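Local coordinates for putative type VI secretion protein (Escherichia coli, PDB 6SKI), which probably hydrolyses phospholipids as a toxic effector loaded on the VgrG spike of the type VI secretion system, at residues 41-46 with 191-196; 199-204 with 267-272; 243-248 with 281-286; 285-290 with 307-312; 311-316 with 414-419. All blocks are in the same frame, centred on the assembly; numbering follows the deposited sequence.

Overall arrangement
The five contacts surround the probable Ser-His-Asp site of an alpha/beta-hydrolase core. Contact 1 joins two central parallel strands, and F196 ends it just before the likely nucleophile S197. Contact 2 lies on helix 198-211, which follows strand 184-195 of contact 1, and the two centres are about 11 Å apart. Contact 3 carries D245 and contact 4 carries H310. Their centres are about 8 Å apart, and D245 OD2 lies 2.7 Å from H310 ND1, a probable hydrogen bond. Contacts 4 and 5 share S311 and D312; contact 5 packs this loop against helix 416-431. Contacts 2 and 5 lie farthest apart, with centres about 22 Å from each other.

Contact 1 (41-46 with 191-196); sequences IFFDGT and FDVFGF
F42 and F194 sit side by side on neighbouring parallel strands of the central sheet of an alpha/beta hydrolase. Their side chains point the same way. The ring planes are only 10° apart, but the rings are slid so far that they barely overlap, with centroids 4.9 Å apart. The nearest atoms are F42 CE2 and F194 CD1, and F42 CD2 also meets F194 CB. Helix 101-108 packs against both rings, and Y109 meets F42 edge-to-face.

The other face of the sheet carries I41, F43 and V193. Here the side chains cross at an angle. V193 CG1 lies anti to the backbone N (chi1 -159°). This branch comes up to the edge of the F43 ring, in its plane, 3.6 Å from F43 CE2. I41 crosses F191, its CD1 3.6 Å from F191 CD1. Helix 198-211 covers this face, with A202 on F43 and A203 on V193. Helix 156-178 adds I168 against I41 and F191.

Four backbone bonds hold the strands in register, I41 opposite V193 and F43 opposite G195. I41 N donates to D192 O, F194 N to I41 O, and F43 N to F194 O. The carboxylate of D192 turns to R239, with which it forms a salt bridge.

Beyond the strand end F196 turns off toward H310, and their rings stack. This is the approach to the probable nucleophile elbow, where S197 follows. The last bond of the ladder lies just before it: F196 N donates to F43 O at 3.0 Å.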
# COMPACT_ATOMS: atom_id res chain seq x y z
N ILE A 41 7.67 -9.61 -0.34
CA ILE A 41 6.36 -9.24 -0.86
C ILE A 41 6.17 -7.76 -0.58
O ILE A 41 6.24 -7.32 0.57
CB ILE A 41 5.24 -10.07 -0.22
CG1 ILE A 41 5.70 -11.51 -0.03
CG2 ILE A 41 4.02 -10.05 -1.10
CD1 ILE A 41 5.72 -12.30 -1.31
N PHE A 42 5.95 -6.98 -1.64
CA PHE A 42 5.90 -5.53 -1.55
C PHE A 42 4.54 -5.08 -2.06
O PHE A 42 4.32 -5.03 -3.28
CB PHE A 42 7.04 -4.90 -2.34
CG PHE A 42 8.39 -5.12 -1.73
CD1 PHE A 42 9.20 -6.14 -2.18
CD2 PHE A 42 8.84 -4.31 -0.72
CE1 PHE A 42 10.44 -6.34 -1.62
CE2 PHE A 42 10.08 -4.51 -0.16
CZ PHE A 42 10.88 -5.53 -0.61
N PHE A 43 3.65 -4.74 -1.14
CA PHE A 43 2.30 -4.29 -1.46
C PHE A 43 2.32 -2.77 -1.44
O PHE A 43 2.44 -2.16 -0.38
CB PHE A 43 1.29 -4.81 -0.45
CG PHE A 43 1.00 -6.27 -0.54
CD1 PHE A 43 0.06 -6.75 -1.43
CD2 PHE A 43 1.62 -7.16 0.31
CE1 PHE A 43 -0.22 -8.08 -1.49
CE2 PHE A 43 1.33 -8.49 0.26
CZ PHE A 43 0.41 -8.96 -0.64
N ASP A 44 2.17 -2.16 -2.60
CA ASP A 44 2.25 -0.71 -2.64
C ASP A 44 0.87 -0.10 -2.40
O ASP A 44 -0.16 -0.77 -2.47
CB ASP A 44 2.81 -0.24 -3.98
CG ASP A 44 3.52 1.08 -3.88
OD1 ASP A 44 3.37 1.76 -2.85
OD2 ASP A 44 4.24 1.44 -4.83
N GLY A 45 0.87 1.19 -2.11
CA GLY A 45 -0.32 2.00 -2.20
C GLY A 45 -0.42 2.63 -3.57
O GLY A 45 -0.06 2.01 -4.58
N THR A 46 -0.87 3.87 -3.62
CA THR A 46 -0.65 4.59 -4.85
C THR A 46 0.83 4.96 -4.95
O THR A 46 1.51 5.19 -3.94
CB THR A 46 -1.53 5.84 -4.92
OG1 THR A 46 -2.82 5.54 -4.39
CG2 THR A 46 -1.69 6.30 -6.35
N PHE A 191 8.90 -15.16 3.98
CA PHE A 191 8.29 -13.99 3.36
C PHE A 191 8.68 -12.74 4.14
O PHE A 191 8.63 -12.73 5.37
CB PHE A 191 6.77 -14.11 3.32
CG PHE A 191 6.26 -15.14 2.35
CD1 PHE A 191 6.36 -14.94 0.99
CD2 PHE A 191 5.67 -16.31 2.81
CE1 PHE A 191 5.90 -15.88 0.11
CE2 PHE A 191 5.21 -17.25 1.93
CZ PHE A 191 5.32 -17.03 0.57
N ASP A 192 9.08 -11.70 3.42
CA ASP A 192 9.22 -10.35 3.97
C ASP A 192 8.14 -9.50 3.31
O ASP A 192 8.27 -9.11 2.15
CB ASP A 192 10.60 -9.77 3.71
CG ASP A 192 11.68 -10.50 4.46
OD1 ASP A 192 11.48 -10.78 5.66
OD2 ASP A 192 12.73 -10.79 3.85
N VAL A 193 7.08 -9.23 4.05
CA VAL A 193 5.91 -8.54 3.51
C VAL A 193 5.99 -7.07 3.89
O VAL A 193 6.14 -6.73 5.07
CB VAL A 193 4.61 -9.18 4.02
CG1 VAL A 193 3.47 -8.82 3.10
CG2 VAL A 193 4.77 -10.68 4.11
N PHE A 194 5.91 -6.20 2.89
CA PHE A 194 5.97 -4.76 3.07
C PHE A 194 4.75 -4.14 2.41
O PHE A 194 4.37 -4.55 1.31
CB PHE A 194 7.25 -4.18 2.46
CG PHE A 194 8.50 -4.63 3.14
CD1 PHE A 194 9.13 -5.79 2.74
CD2 PHE A 194 9.06 -3.89 4.16
CE1 PHE A 194 10.29 -6.21 3.35
CE2 PHE A 194 10.21 -4.31 4.77
CZ PHE A 194 10.83 -5.47 4.37
N GLY A 195 4.14 -3.17 3.08
CA GLY A 195 2.98 -2.51 2.53
C GLY A 195 2.94 -1.04 2.87
O GLY A 195 3.48 -0.61 3.89
N PHE A 196 2.29 -0.27 2.00
CA PHE A 196 1.92 1.10 2.31
C PHE A 196 0.42 1.26 2.20
O PHE A 196 -0.13 1.42 1.10
CB PHE A 196 2.62 2.12 1.41
CG PHE A 196 2.18 3.53 1.65
CD1 PHE A 196 1.91 3.97 2.94
CD2 PHE A 196 2.01 4.41 0.60
CE1 PHE A 196 1.49 5.26 3.17
CE2 PHE A 196 1.60 5.70 0.83
CZ PHE A 196 1.34 6.13 2.11

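Contact 2 (199-204 with 267-272); sequences GAAAAR and VKLELR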
# COMPACT_ATOMS: atom_id res chain seq x y z
N GLY A 199 -1.78 -1.47 0.55
CA GLY A 199 -0.87 -2.56 0.68
C GLY A 199 -0.50 -2.84 2.11
O GLY A 199 0.19 -3.83 2.35
N ALA A 200 -0.93 -2.04 3.09
CA ALA A 200 -0.59 -2.46 4.44
C ALA A 200 -1.62 -3.42 5.00
O ALA A 200 -1.25 -4.49 5.48
CB ALA A 200 -0.43 -1.27 5.39
N ALA A 201 -2.90 -3.09 4.84
CA ALA A 201 -3.93 -4.06 5.15
C ALA A 201 -3.73 -5.32 4.33
O ALA A 201 -3.70 -6.43 4.89
CB ALA A 201 -5.31 -3.46 4.90
N ALA A 202 -3.50 -5.16 3.03
CA ALA A 202 -3.18 -6.32 2.20
C ALA A 202 -2.01 -7.09 2.77
O ALA A 202 -2.09 -8.31 2.94
CB ALA A 202 -2.89 -5.87 0.76
N ALA A 203 -0.94 -6.38 3.15
CA ALA A 203 0.20 -7.08 3.72
C ALA A 203 -0.23 -7.86 4.95
O ALA A 203 0.03 -9.07 5.05
CB ALA A 203 1.32 -6.11 4.07
N ARG A 204 -0.97 -7.21 5.85
CA ARG A 204 -1.44 -7.91 7.03
C ARG A 204 -2.30 -9.09 6.63
O ARG A 204 -2.09 -10.21 7.11
CB ARG A 204 -2.19 -6.94 7.93
CG ARG A 204 -1.29 -5.86 8.50
CD ARG A 204 -2.07 -4.68 9.02
NE ARG A 204 -2.80 -4.98 10.24
CZ ARG A 204 -3.03 -4.09 11.20
NH1 ARG A 204 -2.58 -2.86 11.07
NH2 ARG A 204 -3.70 -4.44 12.28
N VAL A 267 -11.17 -9.25 5.19
CA VAL A 267 -9.79 -8.85 5.40
C VAL A 267 -9.39 -9.15 6.84
O VAL A 267 -10.12 -8.83 7.78
CB VAL A 267 -9.57 -7.37 5.03
CG1 VAL A 267 -10.19 -7.07 3.69
CG2 VAL A 267 -10.13 -6.44 6.09
N LYS A 268 -8.27 -9.84 7.00
CA LYS A 268 -7.75 -10.21 8.30
C LYS A 268 -6.60 -9.27 8.63
O LYS A 268 -5.56 -9.31 7.97
CB LYS A 268 -7.31 -11.67 8.30
CG LYS A 268 -8.46 -12.65 8.52
CD LYS A 268 -8.45 -13.81 7.52
CE LYS A 268 -7.08 -14.02 6.89
NZ LYS A 268 -7.08 -15.18 5.96
N LEU A 269 -6.80 -8.41 9.63
CA LEU A 269 -5.83 -7.38 9.95
C LEU A 269 -5.26 -7.53 11.34
O LEU A 269 -4.44 -6.70 11.76
CB LEU A 269 -6.48 -5.99 9.81
CG LEU A 269 -6.76 -5.51 8.39
CD1 LEU A 269 -6.81 -4.00 8.36
CD2 LEU A 269 -5.74 -6.05 7.43
N GLU A 270 -5.64 -8.57 12.07
CA GLU A 270 -5.17 -8.78 13.43
C GLU A 270 -3.91 -9.62 13.37
O GLU A 270 -3.88 -10.65 12.69
CB GLU A 270 -6.24 -9.46 14.29
CG GLU A 270 -6.06 -9.26 15.79
CD GLU A 270 -5.72 -10.54 16.52
OE1 GLU A 270 -6.31 -11.59 16.20
OE2 GLU A 270 -4.86 -10.49 17.43
N LEU A 271 -2.87 -9.19 14.07
CA LEU A 271 -1.55 -9.80 13.98
C LEU A 271 -1.26 -10.49 15.31
O LEU A 271 -0.87 -9.85 16.28
CB LEU A 271 -0.49 -8.75 13.66
CG LEU A 271 -0.75 -7.93 12.40
CD1 LEU A 271 0.30 -6.85 12.24
CD2 LEU A 271 -0.80 -8.82 11.17
N ARG A 272 -1.46 -11.80 15.34
CA ARG A 272 -1.24 -12.58 16.54
C ARG A 272 0.25 -12.88 16.69
O ARG A 272 1.01 -12.80 15.73
CB ARG A 272 -2.10 -13.84 16.47
CG ARG A 272 -3.59 -13.54 16.55
CD ARG A 272 -4.45 -14.76 16.30
NE ARG A 272 -4.20 -15.37 14.99
CZ ARG A 272 -4.17 -16.68 14.78
NH1 ARG A 272 -4.37 -17.52 15.79
NH2 ARG A 272 -3.94 -17.15 13.56
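R204 and L269 form the polar centre of this contact. R204 NE donates to L269 O at 2.8 Å. The oxygen lies close to the guanidinium plane, at the edge of the group. The NE bond is the sound one. A second bond, from R204 NH2 to the same oxygen, is likely, but its modelled length is too short to be relied on.

Apolar groups flank this bond. L271 crosses R204 at about a right angle. Its CD1 lies over one face of the guanidinium, 4.1 Å from R204 NE, and its CD2 is 4.0 Å from R204 CB. L269 CD2 packs on the helix surface, 3.6 Å from A201 CB and 3.7 Å from R204 CB.

The bend in the arginine explains the approach. Its chain turns at chi3 (71°), which brings NE and NH2 round to the carbonyl while CB and CG stay against the leucines. R204 NH1 is bonded to N295 O, and more weakly to T246 OG1. The loop has further ties to its surroundings: N208 ND2 donates to E270 O, W301 NE1 donates to L271 O, and K268 makes a salt bridge with E212.

Helix 198-211 begins just after the probable nucleophile S197, as expected for the helix behind the nucleophile elbow of an alpha/beta hydrolase. The loop leads from strand 237-243 to strand 278-284. R204 is buried, and its guanidinium is met by backbone oxygens of two segments, L269 O and N295 O. Carbonyl dipoles thus probably stabilise its positive charge, and its N-H groups link helix 198-211 to both.

Contact 3 (243-248 with 281-286); sequences LFDTVA and QITAMN
L243 and I282 are joined by the main backbone bond of this contact. I282 N donates to L243 O at 3.0 Å, with an N-H...O angle of 158°. Q281 CA adds a CA-H...O contact to the same oxygen. Here strand 237-243 ends beside its parallel neighbour, strand 278-284.

Past L243 the backbone leaves the sheet, and the next polar contact is made by the D245 carboxylate. Its CG lies anti to the backbone N (chi1 -152°), which carries it to the end of strand 278-284. D245 OD1 accepts a weak bond from A284 N at 3.5 Å. D245 OD2 receives H310 ND1 and also pairs with R534 in a salt bridge. D245 O has a weak bond with S197 OG, T246 O accepts from N295 ND2, and T283 OG1 is weakly bonded to E303.

F244 and I282 add apolar packing: they lie side by side, pointing the same way, with F244 CE1 3.8 Å from I282 CD1. Helix 416-431 touches both through M424.

D245 is consistent with the acid of a Ser-His-Asp triad in an alpha/beta hydrolase. The H310 and R534 partners of OD2, with the weak A284 bond to OD1, probably limit the rotation of the carboxylate.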
# COMPACT_ATOMS: atom_id res chain seq x y z
N LEU A 243 5.04 -2.39 7.88
CA LEU A 243 3.84 -1.64 7.55
C LEU A 243 4.12 -0.15 7.70
O LEU A 243 4.80 0.27 8.64
CB LEU A 243 2.68 -2.04 8.47
CG LEU A 243 2.50 -3.54 8.67
CD1 LEU A 243 1.62 -3.80 9.88
CD2 LEU A 243 1.93 -4.20 7.43
N PHE A 244 3.61 0.65 6.76
CA PHE A 244 3.92 2.07 6.77
C PHE A 244 2.79 2.95 7.29
O PHE A 244 3.06 3.89 8.03
CB PHE A 244 4.33 2.54 5.38
CG PHE A 244 5.80 2.43 5.12
CD1 PHE A 244 6.68 3.27 5.77
CD2 PHE A 244 6.31 1.49 4.25
CE1 PHE A 244 8.03 3.18 5.55
CE2 PHE A 244 7.66 1.40 4.03
CZ PHE A 244 8.52 2.25 4.68
N ASP A 245 1.54 2.73 6.89
CA ASP A 245 0.43 3.35 7.60
C ASP A 245 -0.87 2.62 7.29
O ASP A 245 -1.55 2.98 6.34
CB ASP A 245 0.30 4.82 7.20
CG ASP A 245 -0.31 5.68 8.28
OD1 ASP A 245 -0.22 5.31 9.47
OD2 ASP A 245 -0.89 6.73 7.95
N THR A 246 -1.27 1.66 8.13
CA THR A 246 -2.36 0.77 7.74
C THR A 246 -3.68 1.53 7.70
O THR A 246 -4.18 1.98 8.73
CB THR A 246 -2.45 -0.42 8.68
OG1 THR A 246 -1.14 -0.99 8.85
CG2 THR A 246 -3.37 -1.47 8.10
N VAL A 247 -4.24 1.67 6.50
CA VAL A 247 -5.57 2.21 6.30
C VAL A 247 -6.32 1.16 5.50
O VAL A 247 -6.12 1.02 4.29
CB VAL A 247 -5.55 3.56 5.57
CG1 VAL A 247 -6.96 4.03 5.28
CG2 VAL A 247 -4.79 4.59 6.37
N ALA A 248 -7.18 0.40 6.18
CA ALA A 248 -7.84 -0.73 5.55
C ALA A 248 -8.70 -0.29 4.37
O ALA A 248 -8.68 -0.92 3.31
CB ALA A 248 -8.69 -1.49 6.57
N GLN A 281 5.67 -1.30 12.48
CA GLN A 281 4.86 -0.30 11.80
C GLN A 281 5.35 1.09 12.14
O GLN A 281 5.66 1.39 13.29
CB GLN A 281 3.38 -0.40 12.17
CG GLN A 281 2.50 0.35 11.20
CD GLN A 281 1.03 0.17 11.47
OE1 GLN A 281 0.60 0.07 12.61
NE2 GLN A 281 0.25 0.15 10.40
N ILE A 282 5.40 1.94 11.12
CA ILE A 282 5.53 3.38 11.31
C ILE A 282 4.14 3.98 11.17
O ILE A 282 3.29 3.42 10.47
CB ILE A 282 6.51 4.00 10.30
CG1 ILE A 282 7.77 3.14 10.20
CG2 ILE A 282 6.91 5.39 10.75
CD1 ILE A 282 8.78 3.63 9.21
N THR A 283 3.88 5.05 11.91
CA THR A 283 2.56 5.66 11.95
C THR A 283 2.70 7.16 11.72
O THR A 283 3.65 7.78 12.21
CB THR A 283 1.87 5.35 13.29
OG1 THR A 283 1.29 4.05 13.24
CG2 THR A 283 0.80 6.38 13.62
N ALA A 284 1.76 7.73 10.97
CA ALA A 284 1.77 9.16 10.70
C ALA A 284 1.17 9.90 11.88
O ALA A 284 -0.01 9.71 12.20
CB ALA A 284 1.00 9.46 9.42
N MET A 285 1.96 10.76 12.51
CA MET A 285 1.48 11.53 13.65
C MET A 285 0.65 12.73 13.23
O MET A 285 -0.10 13.26 14.06
CB MET A 285 2.65 12.01 14.51
CG MET A 285 3.10 11.01 15.55
SD MET A 285 4.34 11.64 16.69
CE MET A 285 4.69 13.24 15.99
N ASN A 286 0.75 13.17 11.98
CA ASN A 286 0.05 14.34 11.49
C ASN A 286 -0.81 13.98 10.30
O ASN A 286 -0.93 14.74 9.34
CB ASN A 286 1.03 15.46 11.14
CG ASN A 286 1.97 15.78 12.27
OD1 ASN A 286 1.54 16.11 13.37
ND2 ASN A 286 3.26 15.69 12.01

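Contact 4 (285-290 with 307-312); sequences MNEYRY and PGAHSD
N286 N donates to G308 O at 2.8 Å, and the touching parts, 285-289 and 307-310, run 33° apart end to end.

E287 carries the side-chain part. Its chain bends at chi2 (62°), which turns the carboxylate toward the backbone of the other loop. E287 OE1 accepts a weak bond from H310 N at 3.1 Å and lies 3.3 Å from H310 CB. S489 OG is also bonded to this oxygen. E287 OE2 binds R289 NE at 2.8 Å in a salt bridge, using its syn lone pair and lying near the guanidinium plane.

H310 is the probable histidine of a Ser-His-Asp triad, on the loop after strand 303-306 as in other alpha/beta hydrolases. Its ND1 is bonded to D245.

R289 crosses H310 at about a right angle, with the guanidinium and ring planes 71° apart. R289 NH2 reaches H310 CB edge-on at 3.6 Å. R289 NH1 goes to N526.

At the other end M285 bends at chi3, and its CE comes 3.6 Å from P307 CA and 3.7 Å from P307 CB. Helix 476-483 packs on P307 through L479 and I482.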
# COMPACT_ATOMS: atom_id res chain seq x y z
N MET A 285 1.96 10.76 12.51
CA MET A 285 1.48 11.53 13.65
C MET A 285 0.65 12.73 13.23
O MET A 285 -0.10 13.26 14.06
CB MET A 285 2.65 12.01 14.51
CG MET A 285 3.10 11.01 15.55
SD MET A 285 4.34 11.64 16.69
CE MET A 285 4.69 13.24 15.99
N ASN A 286 0.75 13.17 11.98
CA ASN A 286 0.05 14.34 11.49
C ASN A 286 -0.81 13.98 10.30
O ASN A 286 -0.93 14.74 9.34
CB ASN A 286 1.03 15.46 11.14
CG ASN A 286 1.97 15.78 12.27
OD1 ASN A 286 1.54 16.11 13.37
ND2 ASN A 286 3.26 15.69 12.01
N GLU A 287 -1.44 12.81 10.35
CA GLU A 287 -2.46 12.42 9.39
C GLU A 287 -3.80 12.53 10.09
O GLU A 287 -4.01 11.92 11.15
CB GLU A 287 -2.23 11.01 8.87
CG GLU A 287 -3.35 10.47 8.00
CD GLU A 287 -3.55 11.29 6.74
OE1 GLU A 287 -2.59 11.93 6.27
OE2 GLU A 287 -4.68 11.30 6.22
N TYR A 288 -4.71 13.31 9.51
CA TYR A 288 -5.94 13.68 10.20
C TYR A 288 -7.18 13.50 9.35
O TYR A 288 -8.27 13.85 9.80
CB TYR A 288 -5.85 15.14 10.65
CG TYR A 288 -4.68 15.41 11.56
CD1 TYR A 288 -4.52 14.71 12.74
CD2 TYR A 288 -3.72 16.35 11.22
CE1 TYR A 288 -3.45 14.95 13.57
CE2 TYR A 288 -2.65 16.59 12.04
CZ TYR A 288 -2.52 15.88 13.21
OH TYR A 288 -1.45 16.12 14.04
N ARG A 289 -7.05 12.98 8.13
CA ARG A 289 -8.18 12.88 7.22
C ARG A 289 -9.21 11.89 7.74
O ARG A 289 -8.90 10.96 8.49
CB ARG A 289 -7.70 12.47 5.84
CG ARG A 289 -7.21 13.63 5.00
CD ARG A 289 -6.75 13.16 3.65
NE ARG A 289 -5.52 12.38 3.75
CZ ARG A 289 -4.77 12.04 2.72
NH1 ARG A 289 -5.13 12.40 1.50
NH2 ARG A 289 -3.67 11.33 2.91
N TYR A 290 -10.46 12.09 7.32
CA TYR A 290 -11.53 11.19 7.72
C TYR A 290 -11.46 9.88 6.95
O TYR A 290 -11.68 8.81 7.53
CB TYR A 290 -12.88 11.88 7.51
CG TYR A 290 -14.08 10.98 7.73
CD1 TYR A 290 -14.69 10.91 8.97
CD2 TYR A 290 -14.60 10.21 6.71
CE1 TYR A 290 -15.78 10.10 9.19
CE2 TYR A 290 -15.68 9.39 6.91
CZ TYR A 290 -16.27 9.34 8.15
OH TYR A 290 -17.35 8.52 8.36
N PRO A 307 6.39 11.93 13.01
CA PRO A 307 5.75 13.16 12.51
C PRO A 307 5.66 13.16 11.00
O PRO A 307 6.61 12.81 10.29
CB PRO A 307 6.69 14.26 13.02
CG PRO A 307 7.99 13.56 13.19
CD PRO A 307 7.60 12.25 13.79
N GLY A 308 4.50 13.53 10.50
CA GLY A 308 4.27 13.59 9.07
C GLY A 308 2.86 13.18 8.73
O GLY A 308 2.09 12.74 9.57
N ALA A 309 2.53 13.33 7.46
CA ALA A 309 1.24 12.94 6.93
C ALA A 309 1.31 11.49 6.46
O ALA A 309 2.28 10.77 6.75
CB ALA A 309 0.82 13.90 5.82
N HIS A 310 0.29 11.04 5.74
CA HIS A 310 0.22 9.65 5.30
C HIS A 310 1.31 9.35 4.28
O HIS A 310 2.08 8.39 4.43
CB HIS A 310 -1.17 9.40 4.72
CG HIS A 310 -1.45 7.98 4.41
ND1 HIS A 310 -1.64 7.03 5.39
CD2 HIS A 310 -1.62 7.34 3.23
CE1 HIS A 310 -1.90 5.86 4.82
NE2 HIS A 310 -1.89 6.03 3.51
N SER A 311 1.41 10.18 3.24
CA SER A 311 2.42 10.02 2.21
C SER A 311 3.73 10.70 2.59
O SER A 311 4.64 10.79 1.76
CB SER A 311 1.91 10.57 0.88
OG SER A 311 1.29 9.56 0.12
N ASP A 312 3.86 11.17 3.83
CA ASP A 312 5.14 11.57 4.40
C ASP A 312 5.73 10.46 5.23
O ASP A 312 6.89 10.56 5.66
CB ASP A 312 4.98 12.83 5.25
CG ASP A 312 4.84 14.07 4.42
OD1 ASP A 312 5.59 14.22 3.44
OD2 ASP A 312 3.97 14.91 4.75

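Contact 5 (311-316 with 414-419); sequences SDIGGG and NDWANV
W416 meets the backbone of D312 with the pyrrole side of its indole. Its CB points toward the loop and lies 4.3 Å from D312 O. CG is anti to the backbone N (chi1 -174°), which brings CD1 to that oxygen. CG itself is 4.2 Å from D312 O. CD1 comes nearest to the loop, 3.4 Å from the same oxygen, which approaches the ring obliquely. NE1 follows, and here I313 CD1 arrives at the ring edge, near its plane, at 4.3 Å. NE1 is also close to P307 O, at a modelled distance too short to rest a bond on. V419 CB stands over one face of the indole, offset toward the rim. L306 of strand 303-306 also packs on the indole.

The loop is the one that follows H310, the probable triad histidine of this alpha/beta-hydrolase core. Helix 416-431 starts against it. A417 is the next residue to touch. Its CB lies 3.7 Å from G315 CA, and its CA makes a CA-H...O contact with D312 O at 3.6 Å. D312 O therefore faces carbon atoms of both W416 and A417.

The carboxylate of D312 is bonded elsewhere: its OD2 accepts from H487 N. N101 links the two segments, as its ND2 donates to A417 O and weakly to I313 O. Within the loop, S311 OG donates to G315 O at 3.0 Å, from above the carbonyl plane.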
# COMPACT_ATOMS: atom_id res chain seq x y z
N SER A 311 1.41 10.18 3.24
CA SER A 311 2.42 10.02 2.21
C SER A 311 3.73 10.70 2.59
O SER A 311 4.64 10.79 1.76
CB SER A 311 1.91 10.57 0.88
OG SER A 311 1.29 9.56 0.12
N ASP A 312 3.86 11.17 3.83
CA ASP A 312 5.14 11.57 4.40
C ASP A 312 5.73 10.46 5.23
O ASP A 312 6.89 10.56 5.66
CB ASP A 312 4.98 12.83 5.25
CG ASP A 312 4.84 14.07 4.42
OD1 ASP A 312 5.59 14.22 3.44
OD2 ASP A 312 3.97 14.91 4.75
N ILE A 313 4.97 9.40 5.47
CA ILE A 313 5.45 8.20 6.12
C ILE A 313 5.65 7.08 5.11
O ILE A 313 6.65 6.37 5.14
CB ILE A 313 4.48 7.76 7.24
CG1 ILE A 313 4.29 8.89 8.25
CG2 ILE A 313 4.96 6.49 7.91
CD1 ILE A 313 5.52 9.23 9.04
N GLY A 314 4.71 6.93 4.18
CA GLY A 314 4.85 5.91 3.17
C GLY A 314 5.35 6.39 1.83
O GLY A 314 5.46 5.57 0.91
N GLY A 315 5.65 7.67 1.68
CA GLY A 315 6.10 8.20 0.41
C GLY A 315 4.95 8.47 -0.54
O GLY A 315 3.83 7.98 -0.37
N GLY A 316 5.24 9.26 -1.57
CA GLY A 316 4.22 9.53 -2.57
C GLY A 316 4.07 10.99 -2.94
O GLY A 316 3.17 11.34 -3.70
N ASN A 414 9.73 16.75 0.08
CA ASN A 414 9.29 15.38 0.32
C ASN A 414 10.38 14.53 0.97
O ASN A 414 10.38 13.30 0.79
CB ASN A 414 8.83 14.74 -0.99
CG ASN A 414 9.98 14.39 -1.90
OD1 ASN A 414 11.01 15.06 -1.92
ND2 ASN A 414 9.82 13.32 -2.68
N ASP A 415 11.28 15.13 1.73
CA ASP A 415 12.46 14.44 2.22
C ASP A 415 12.24 13.69 3.52
O ASP A 415 13.18 13.05 4.01
CB ASP A 415 13.61 15.44 2.41
CG ASP A 415 14.04 16.09 1.11
OD1 ASP A 415 14.56 15.37 0.24
OD2 ASP A 415 13.85 17.31 0.97
N TRP A 416 11.05 13.73 4.10
CA TRP A 416 10.81 13.02 5.35
C TRP A 416 10.41 11.57 5.12
O TRP A 416 10.58 10.73 6.02
CB TRP A 416 9.74 13.74 6.17
CG TRP A 416 9.56 13.16 7.53
CD1 TRP A 416 8.51 12.42 7.97
CD2 TRP A 416 10.47 13.26 8.63
NE1 TRP A 416 8.70 12.06 9.27
CE2 TRP A 416 9.90 12.56 9.70
CE3 TRP A 416 11.71 13.87 8.80
CZ2 TRP A 416 10.52 12.45 10.94
CZ3 TRP A 416 12.33 13.77 10.03
CH2 TRP A 416 11.74 13.06 11.08
N ALA A 417 9.95 11.23 3.92
CA ALA A 417 9.70 9.85 3.59
C ALA A 417 10.99 9.08 3.38
O ALA A 417 10.99 7.86 3.54
CB ALA A 417 8.83 9.75 2.34
N ASN A 418 12.10 9.77 3.11
CA ASN A 418 13.39 9.10 3.11
C ASN A 418 13.82 8.74 4.53
O ASN A 418 14.42 7.68 4.75
CB ASN A 418 14.43 10.00 2.44
CG ASN A 418 14.12 10.26 0.99
OD1 ASN A 418 13.46 9.46 0.33
ND2 ASN A 418 14.60 11.38 0.47
N VAL A 419 13.51 9.60 5.49
CA VAL A 419 13.76 9.27 6.89
C VAL A 419 12.92 8.07 7.31
O VAL A 419 13.42 7.15 7.97
CB VAL A 419 13.47 10.50 7.78
CG1 VAL A 419 13.68 10.15 9.24
CG2 VAL A 419 14.35 11.67 7.38